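DUF411 domain-containing protein (Pseudomonas aeruginosa, PDB 6WIS) binds copper in a cysteine-bridged tetranuclear cluster and probably contributes to bacterial copper resistance. Local coordinates at residues 38-42 with 53-57; 81-87 with 107-113; 42-48 with 62-66. One frame throughout, in Å; residues are numbered along the deposited sequence.

Interaction 1: residues 38-42 with 53-57. With CU (copper (II) ion), chain C; CU (copper (II) ion), chain D.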
loop_
_atom_site.group_PDB
_atom_site.type_symbol
_atom_site.label_atom_id
_atom_site.label_comp_id
_atom_site.label_asym_id
_atom_site.label_seq_id
_atom_site.Cartn_x
_atom_site.Cartn_y
_atom_site.Cartn_z
HETATM N N MSE A 38 -13.609 4.004 6.058
HETATM C CA MSE A 38 -12.605 3.640 5.077
HETATM C C MSE A 38 -13.011 4.078 3.662
HETATM O O MSE A 38 -12.148 4.448 2.863
HETATM C CB MSE A 38 -12.329 2.135 5.118
HETATM C CG MSE A 38 -11.218 1.734 4.161
HETATM SE SE MSE A 38 -9.480 2.465 4.769
HETATM C CE MSE A 38 -9.001 0.999 5.932
ATOM N N SER A 39 -14.316 4.039 3.361
ATOM C CA SER A 39 -14.808 4.599 2.100
ATOM C C SER A 39 -14.395 6.057 1.927
ATOM O O SER A 39 -13.920 6.460 0.855
ATOM C CB SER A 39 -16.331 4.475 2.024
ATOM O OG SER A 39 -16.673 3.202 1.520
ATOM N N ALA A 40 -14.595 6.873 2.964
ATOM C CA ALA A 40 -14.172 8.270 2.900
ATOM C C ALA A 40 -12.665 8.381 2.695
ATOM O O ALA A 40 -12.196 9.221 1.916
ATOM C CB ALA A 40 -14.576 9.014 4.174
ATOM N N VAL A 41 -11.887 7.554 3.405
ATOM C CA VAL A 41 -10.434 7.662 3.308
ATOM C C VAL A 41 -9.989 7.351 1.886
ATOM O O VAL A 41 -9.224 8.099 1.274
ATOM C CB VAL A 41 -9.741 6.738 4.330
ATOM C CG1 VAL A 41 -8.238 6.692 4.045
ATOM C CG2 VAL A 41 -9.990 7.214 5.759
ATOM N N LYS A 42 -10.506 6.265 1.321
ATOM C CA LYS A 42 -10.034 5.846 0.014
ATOM C C LYS A 42 -10.516 6.802 -1.069
ATOM O O LYS A 42 -9.747 7.173 -1.969
ATOM C CB LYS A 42 -10.500 4.418 -0.279
ATOM C CG LYS A 42 -9.758 3.325 0.524
ATOM C CD LYS A 42 -10.108 1.951 -0.054
ATOM C CE LYS A 42 -10.022 0.876 1.026
ATOM N NZ LYS A 42 -8.690 0.909 1.730
ATOM N N SER A 53 -7.926 -2.322 -1.022
ATOM C CA SER A 53 -7.319 -3.418 -0.292
ATOM C C SER A 53 -7.769 -3.259 1.149
ATOM O O SER A 53 -8.767 -2.584 1.427
ATOM C CB SER A 53 -5.792 -3.404 -0.502
ATOM O OG SER A 53 -5.162 -4.538 0.059
ATOM N N CYS A 54 -7.022 -3.865 2.078
ATOM C CA CYS A 54 -7.388 -3.909 3.494
ATOM C C CYS A 54 -6.841 -2.732 4.309
ATOM O O CYS A 54 -7.209 -2.568 5.484
ATOM C CB CYS A 54 -6.866 -5.227 4.084
ATOM S SG CYS A 54 -5.124 -5.490 3.575
ATOM N N HIS A 55 -5.938 -1.937 3.743
ATOM C CA HIS A 55 -5.417 -0.779 4.462
ATOM C C HIS A 55 -4.971 0.265 3.441
ATOM O O HIS A 55 -4.739 -0.054 2.278
ATOM C CB HIS A 55 -4.244 -1.165 5.379
ATOM C CG HIS A 55 -3.029 -1.648 4.636
ATOM N ND1 HIS A 55 -2.634 -2.970 4.622
ATOM C CD2 HIS A 55 -2.130 -0.983 3.867
ATOM C CE1 HIS A 55 -1.545 -3.102 3.883
ATOM N NE2 HIS A 55 -1.228 -1.914 3.395
ATOM N N THR A 56 -4.827 1.509 3.893
ATOM C CA THR A 56 -4.400 2.609 3.031
ATOM C C THR A 56 -3.340 3.407 3.780
ATOM O O THR A 56 -3.620 3.921 4.866
ATOM C CB THR A 56 -5.565 3.526 2.645
ATOM O OG1 THR A 56 -6.627 2.752 2.054
ATOM C CG2 THR A 56 -5.087 4.577 1.637
ATOM N N GLY A 57 -2.117 3.472 3.228
ATOM C CA GLY A 57 -1.063 4.300 3.787
ATOM C C GLY A 57 -0.961 5.632 3.053
ATOM O O GLY A 57 -1.423 5.752 1.919
HETATM CU CU CU C . -4.148 -4.401 5.294
HETATM CU CU CU D . -3.928 -7.157 4.597
HETATM O O HOH W 1 -9.957 -1.523 3.324
#
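Lys42 reaches from helix 38-45 to the start of strand 55-59, where its NZ gives a hydrogen bond to Thr56 OG1 at 2.8 Å. The lysine chain runs extended from the helix and turns only at its last torsion (chi4 -53°), which swings the ammonium group onto the threonine hydroxyl. Glu65 of the neighbouring strand 62-65 is a further partner of both groups, so lysine, threonine and glutamate make one polar group. A water may extend it: it accepts a weak bond from Lys42 NZ and lies unusually close to Ser53 O, so that second link is less certain.

Van der Waals contacts are looser. Selenomethionine Met38 has CG opposite the backbone N (chi1 -176°) and then bends twice, which brings SE to 3.9 Å from Thr56 OG1 and the terminal CE to 4.0 Å from Cys54 O. Val41 adds its CG1 branch, 4.4 Å from Thr56 CB.

Metal bonds occupy the far side of 53-57, since the CB atoms of Cys54 and His55 point away from the helix. Cys54 SG bridges two copper ions, each at 2.3 Å, and His55 ND1 binds one of them at 2.2 Å. Cys16 completes the site of the ion shared with His55; Cys15 and His67 complete the other.

The segment is thus two-sided, with thiolate and imidazole gripping copper on one side and hydroxyl and carbonyl oxygens facing a lysine on the other. On the face turned from the metal, that lysine supplies a donor to Thr56 OG1, while Glu65 probably balances its charge.

Interaction 2: residues 81-87 with 107-113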
loop_
_atom_site.group_PDB
_atom_site.type_symbol
_atom_site.label_atom_id
_atom_site.label_comp_id
_atom_site.label_asym_id
_atom_site.label_seq_id
_atom_site.Cartn_x
_atom_site.Cartn_y
_atom_site.Cartn_z
ATOM N N ASP A 81 5.307 11.761 -11.588
ATOM C CA ASP A 81 4.044 11.581 -12.297
ATOM C C ASP A 81 3.019 10.728 -11.537
ATOM O O ASP A 81 1.862 10.659 -11.973
ATOM C CB ASP A 81 4.301 10.951 -13.673
ATOM C CG ASP A 81 5.066 9.648 -13.574
ATOM O OD1 ASP A 81 6.077 9.611 -12.840
ATOM O OD2 ASP A 81 4.659 8.659 -14.218
ATOM N N LEU A 82 3.393 10.086 -10.427
ATOM C CA LEU A 82 2.508 9.154 -9.727
ATOM C C LEU A 82 2.013 9.748 -8.415
ATOM O O LEU A 82 2.787 10.317 -7.637
ATOM C CB LEU A 82 3.200 7.814 -9.441
ATOM C CG LEU A 82 3.684 6.998 -10.638
ATOM C CD1 LEU A 82 4.327 5.707 -10.168
ATOM C CD2 LEU A 82 2.549 6.718 -11.614
ATOM N N VAL A 83 0.715 9.577 -8.171
ATOM C CA VAL A 83 0.066 10.021 -6.945
ATOM C C VAL A 83 -0.221 8.865 -5.978
ATOM O O VAL A 83 -0.721 9.106 -4.871
ATOM C CB VAL A 83 -1.238 10.764 -7.297
ATOM C CG1 VAL A 83 -2.301 9.765 -7.705
ATOM C CG2 VAL A 83 -1.707 11.664 -6.141
ATOM N N GLY A 84 0.067 7.627 -6.365
ATOM C CA GLY A 84 -0.207 6.490 -5.503
ATOM C C GLY A 84 0.188 5.199 -6.190
ATOM O O GLY A 84 0.441 5.163 -7.397
ATOM N N ALA A 85 0.292 4.146 -5.377
ATOM C CA ALA A 85 0.498 2.794 -5.885
ATOM C C ALA A 85 -0.371 1.848 -5.072
ATOM O O ALA A 85 -0.593 2.073 -3.881
ATOM C CB ALA A 85 1.953 2.362 -5.812
ATOM N N ALA A 86 -0.883 0.810 -5.734
ATOM C CA ALA A 86 -1.821 -0.133 -5.135
ATOM C C ALA A 86 -1.401 -1.557 -5.455
ATOM O O ALA A 86 -0.970 -1.852 -6.586
ATOM C CB ALA A 86 -3.278 0.073 -5.658
ATOM N N VAL A 87 -1.533 -2.432 -4.459
ATOM C CA VAL A 87 -1.669 -3.873 -4.677
ATOM C C VAL A 87 -3.107 -4.235 -4.310
ATOM O O VAL A 87 -3.429 -4.366 -3.121
ATOM C CB VAL A 87 -0.673 -4.697 -3.853
ATOM C CG1 VAL A 87 -0.965 -6.190 -4.053
ATOM C CG2 VAL A 87 0.782 -4.339 -4.221
ATOM N N GLN A 107 0.862 -7.486 -9.128
ATOM C CA GLN A 107 1.590 -6.311 -9.577
ATOM C C GLN A 107 1.372 -5.172 -8.586
ATOM O O GLN A 107 0.332 -5.086 -7.921
ATOM C CB GLN A 107 1.128 -5.860 -10.974
ATOM C CG GLN A 107 1.050 -6.977 -12.027
ATOM C CD GLN A 107 0.324 -6.540 -13.300
ATOM O OE1 GLN A 107 -0.788 -6.012 -13.248
ATOM N NE2 GLN A 107 0.953 -6.755 -14.442
ATOM N N VAL A 108 2.367 -4.313 -8.477
ATOM C CA VAL A 108 2.200 -3.017 -7.838
ATOM C C VAL A 108 1.865 -2.013 -8.940
ATOM O O VAL A 108 2.649 -1.815 -9.875
ATOM C CB VAL A 108 3.468 -2.602 -7.075
ATOM C CG1 VAL A 108 3.286 -1.184 -6.524
ATOM C CG2 VAL A 108 3.775 -3.610 -5.956
ATOM N N VAL A 109 0.694 -1.406 -8.857
ATOM C CA VAL A 109 0.163 -0.578 -9.932
ATOM C C VAL A 109 0.282 0.893 -9.524
ATOM O O VAL A 109 -0.380 1.351 -8.585
ATOM C CB VAL A 109 -1.283 -0.966 -10.255
ATOM C CG1 VAL A 109 -1.812 -0.138 -11.435
ATOM C CG2 VAL A 109 -1.384 -2.473 -10.540
ATOM N N GLY A 110 1.120 1.645 -10.228
ATOM C CA GLY A 110 1.189 3.069 -9.995
ATOM C C GLY A 110 0.085 3.803 -10.733
ATOM O O GLY A 110 -0.385 3.371 -11.783
ATOM N N LEU A 111 -0.365 4.905 -10.149
ATOM C CA LEU A 111 -1.461 5.683 -10.769
ATOM C C LEU A 111 -1.101 7.155 -10.927
ATOM O O LEU A 111 -0.591 7.720 -9.994
ATOM C CB LEU A 111 -2.663 5.583 -9.842
ATOM C CG LEU A 111 -3.281 4.203 -9.800
ATOM C CD1 LEU A 111 -4.358 4.141 -8.738
ATOM C CD2 LEU A 111 -3.823 3.849 -11.164
ATOM N N THR A 112 -1.339 7.705 -12.110
ATOM C CA THR A 112 -1.201 9.140 -12.298
ATOM C C THR A 112 -2.519 9.837 -11.969
ATOM O O THR A 112 -3.568 9.203 -11.819
ATOM C CB THR A 112 -0.787 9.467 -13.729
ATOM O OG1 THR A 112 -1.912 9.258 -14.586
ATOM C CG2 THR A 112 0.354 8.545 -14.178
ATOM N N ARG A 113 -2.456 11.165 -11.864
ATOM C CA ARG A 113 -3.686 11.945 -11.749
ATOM C C ARG A 113 -4.589 11.757 -12.963
ATOM O O ARG A 113 -5.812 11.667 -12.823
ATOM C CB ARG A 113 -3.362 13.422 -11.545
ATOM C CG ARG A 113 -3.200 13.768 -10.068
ATOM C CD ARG A 113 -2.798 15.215 -9.852
ATOM N NE ARG A 113 -1.839 15.324 -8.758
ATOM C CZ ARG A 113 -2.166 15.301 -7.468
ATOM N NH1 ARG A 113 -3.439 15.173 -7.107
ATOM N NH2 ARG A 113 -1.216 15.403 -6.539
#
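Ala86 and Val109 face each other as an antiparallel hydrogen-bonded pair, and this is the close-knit part of the contact. Ala86 N gives to Val109 O at 2.9 Å, while the return bond from Val109 N to Ala86 O is almost straight, with 174° at the hydrogen. One step along, Ala85 and Gly110 form a non-hydrogen-bonded pair whose CA atoms come within 4.2 Å, and Ala85 CA makes a CA-H...O contact with Val109 O at 3.2 Å. Gly110 has no side chain on the face where Leu82 CD1 lies close. On the face of Ala85, its CB meets Val108 CG1, and Val87 CG2 presses on Val108 CG2 at 3.5 Å; Leu76 of helix 70-77 also packs against Ala85 there.

Strands 84-86 and 106-111 are inner neighbours of the mixed sheet, lying between strands 62-65 and 117-123. Their short axes run at 153°, antiparallel with a twist. On the other face, the Ala86 side chain touches Glu65 and that of Leu111 touches Phe63, both from strand 62-65.

Toward residues 81-83 and 112-113 the contact loosens, although Leu111 still bonds to 81-87 through both its backbone groups: its N bonds to Gly84 O and its O receives Val83 N at 2.9 Å. Leu82 lays CD2 against Thr112 CG2, and Asp81 O makes a CA-H...O contact with Thr112 CA. Farther out, the exposed Arg113 crosses Val83 at about a right angle, with Val83 CG2 lying 3.7 Å above one face of the guanidinium, off toward its rim. Exposed too is Asp81, whose carboxylate forms a salt bridge with Arg79.

Interaction 3: residues 42-48 with 62-66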
loop_
_atom_site.group_PDB
_atom_site.type_symbol
_atom_site.label_atom_id
_atom_site.label_comp_id
_atom_site.label_asym_id
_atom_site.label_seq_id
_atom_site.Cartn_x
_atom_site.Cartn_y
_atom_site.Cartn_z
ATOM N N LYS A 42 -10.506 6.265 1.321
ATOM C CA LYS A 42 -10.034 5.846 0.014
ATOM C C LYS A 42 -10.516 6.802 -1.069
ATOM O O LYS A 42 -9.747 7.173 -1.969
ATOM C CB LYS A 42 -10.500 4.418 -0.279
ATOM C CG LYS A 42 -9.758 3.325 0.524
ATOM C CD LYS A 42 -10.108 1.951 -0.054
ATOM C CE LYS A 42 -10.022 0.876 1.026
ATOM N NZ LYS A 42 -8.690 0.909 1.730
ATOM N N SER A 43 -11.780 7.231 -0.988
ATOM C CA SER A 43 -12.297 8.111 -2.032
ATOM C C SER A 43 -11.654 9.488 -1.967
ATOM O O SER A 43 -11.418 10.102 -3.007
ATOM C CB SER A 43 -13.816 8.229 -1.941
ATOM O OG SER A 43 -14.162 9.068 -0.870
ATOM N N ARG A 44 -11.318 9.978 -0.772
ATOM C CA ARG A 44 -10.653 11.274 -0.709
ATOM C C ARG A 44 -9.236 11.212 -1.262
ATOM O O ARG A 44 -8.748 12.203 -1.814
ATOM C CB ARG A 44 -10.650 11.796 0.720
ATOM C CG ARG A 44 -12.006 12.365 1.114
ATOM C CD ARG A 44 -12.085 12.680 2.599
ATOM N NE ARG A 44 -13.477 12.906 2.994
ATOM C CZ ARG A 44 -13.855 13.444 4.149
ATOM N NH1 ARG A 44 -12.956 13.826 5.038
ATOM N NH2 ARG A 44 -15.137 13.597 4.406
ATOM N N LEU A 45 -8.562 10.070 -1.125
ATOM C CA LEU A 45 -7.213 9.932 -1.651
ATOM C C LEU A 45 -7.200 9.585 -3.131
ATOM O O LEU A 45 -6.136 9.645 -3.755
ATOM C CB LEU A 45 -6.462 8.862 -0.843
ATOM C CG LEU A 45 -6.054 9.277 0.575
ATOM C CD1 LEU A 45 -5.732 8.071 1.422
ATOM C CD2 LEU A 45 -4.832 10.196 0.515
ATOM N N GLY A 46 -8.348 9.216 -3.700
ATOM C CA GLY A 46 -8.403 8.857 -5.098
ATOM C C GLY A 46 -8.061 7.417 -5.400
ATOM O O GLY A 46 -7.641 7.111 -6.520
ATOM N N VAL A 47 -8.238 6.511 -4.441
ATOM C CA VAL A 47 -7.989 5.100 -4.718
ATOM C C VAL A 47 -9.110 4.588 -5.610
ATOM O O VAL A 47 -10.279 4.658 -5.209
ATOM C CB VAL A 47 -7.917 4.267 -3.430
ATOM C CG1 VAL A 47 -7.671 2.779 -3.784
ATOM C CG2 VAL A 47 -6.859 4.842 -2.458
ATOM N N PRO A 48 -8.814 4.039 -6.790
ATOM C CA PRO A 48 -9.892 3.564 -7.668
ATOM C C PRO A 48 -10.682 2.431 -7.040
ATOM O O PRO A 48 -10.133 1.534 -6.386
ATOM C CB PRO A 48 -9.150 3.085 -8.925
ATOM C CG PRO A 48 -7.812 3.790 -8.862
ATOM C CD PRO A 48 -7.494 3.797 -7.391
ATOM N N LYS A 62 1.170 10.873 -1.164
ATOM C CA LYS A 62 0.748 9.833 -2.097
ATOM C C LYS A 62 0.182 8.642 -1.329
ATOM O O LYS A 62 0.607 8.362 -0.200
ATOM C CB LYS A 62 1.924 9.390 -2.962
ATOM C CG LYS A 62 2.695 10.566 -3.582
ATOM C CD LYS A 62 3.754 10.072 -4.554
ATOM C CE LYS A 62 4.423 11.264 -5.274
ATOM N NZ LYS A 62 5.288 10.711 -6.339
ATOM N N PHE A 63 -0.785 7.945 -1.931
ATOM C CA PHE A 63 -1.410 6.814 -1.245
ATOM C C PHE A 63 -0.685 5.506 -1.563
ATOM O O PHE A 63 -0.099 5.334 -2.632
ATOM C CB PHE A 63 -2.911 6.684 -1.575
ATOM C CG PHE A 63 -3.231 6.314 -3.015
ATOM C CD1 PHE A 63 -3.095 5.007 -3.469
ATOM C CD2 PHE A 63 -3.752 7.269 -3.882
ATOM C CE1 PHE A 63 -3.409 4.679 -4.765
ATOM C CE2 PHE A 63 -4.084 6.946 -5.174
ATOM C CZ PHE A 63 -3.915 5.655 -5.621
ATOM N N VAL A 64 -0.743 4.582 -0.610
ATOM C CA VAL A 64 -0.106 3.268 -0.697
ATOM C C VAL A 64 -1.217 2.298 -0.324
ATOM O O VAL A 64 -1.580 2.194 0.848
ATOM C CB VAL A 64 1.091 3.128 0.255
ATOM C CG1 VAL A 64 1.680 1.705 0.184
ATOM C CG2 VAL A 64 2.194 4.217 -0.057
ATOM N N GLU A 65 -1.816 1.655 -1.317
ATOM C CA GLU A 65 -3.003 0.838 -1.106
ATOM C C GLU A 65 -2.581 -0.621 -1.015
ATOM O O GLU A 65 -2.037 -1.175 -1.974
ATOM C CB GLU A 65 -4.012 1.043 -2.239
ATOM C CG GLU A 65 -5.328 0.291 -2.047
ATOM C CD GLU A 65 -6.164 0.844 -0.894
ATOM O OE1 GLU A 65 -5.814 1.944 -0.417
ATOM O OE2 GLU A 65 -7.164 0.192 -0.464
ATOM N N GLY A 66 -2.806 -1.232 0.131
ATOM C CA GLY A 66 -2.506 -2.647 0.236
ATOM C C GLY A 66 -1.041 -2.984 0.504
ATOM O O GLY A 66 -0.219 -2.166 0.953
#
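Phe63, on strand 62-65, turns its ring into the end of helix 38-45 and the loop that follows. CG lies between the backbone N and the carbonyl carbon (chi1 67°), a placement that leans the ring across toward Val47. The CG2 branch of Val47 sits over the centre of one ring face, 3.9 Å from the centroid and 12° off the normal, a CH-pi contact. At the ring's CD2 side, Leu45 O approaches obliquely to 3.4 Å, and Gly46 O follows at CE2. Pro48 adds CD near CZ at 4.4 Å, while the CB atoms of Leu45 and Phe63 meet at 4.2 Å. Both carbonyls belong to the helix end, where Gly46, with positive phi, is the C-prime residue of a Schellman motif, in which Val47 N returns to Lys42 O at 3.0 Å and Gly46 N makes a weak bond to Ser43 O.

Val64 points to the other side of the sheet, against Ile73 and Leu76 of helix 70-77. Glu65 faces the helix again. Its chain starts with CG opposite the backbone N (chi1 -176°) and bends at chi2, crossing Val47 at about a right angle; Val47 CG1 touches both CG and CD of Glu65, the latter at 3.8 Å. The carboxylate then meets Lys42 in a salt bridge, NZ to OE2 at 2.8 Å, using the syn lone pair of OE2. Ser53 N also bonds to OE2, and Thr56 OG1 bonds to OE1.

A buried carboxylate is therefore held at both oxygens, one of them by an ammonium group and a backbone N-H. Such partners would be expected to favour the ionised form of Glu65 and fix the rotation of its carboxylate.

Interactions 1 and 3 both rest on helix 38-45 and share Lys42, with centres about 6 Å apart; they join that helix to the adjacent strands 55-59 and 62-65. Their common chemistry is polar and sits between helix and sheet, but interaction 1 backs onto the copper cluster whereas interaction 3 turns aromatic and apolar at the helix end. Interaction 2 lies farther along the same sheet and is mainly a strand-to-strand backbone ladder, buried at its middle and exposed at its turns. Strand 62-65 connects it with interaction 3 through probable backbone hydrogen bonds between Glu65 and both Ala85 and Val87. Each of the three contacts is partly buried.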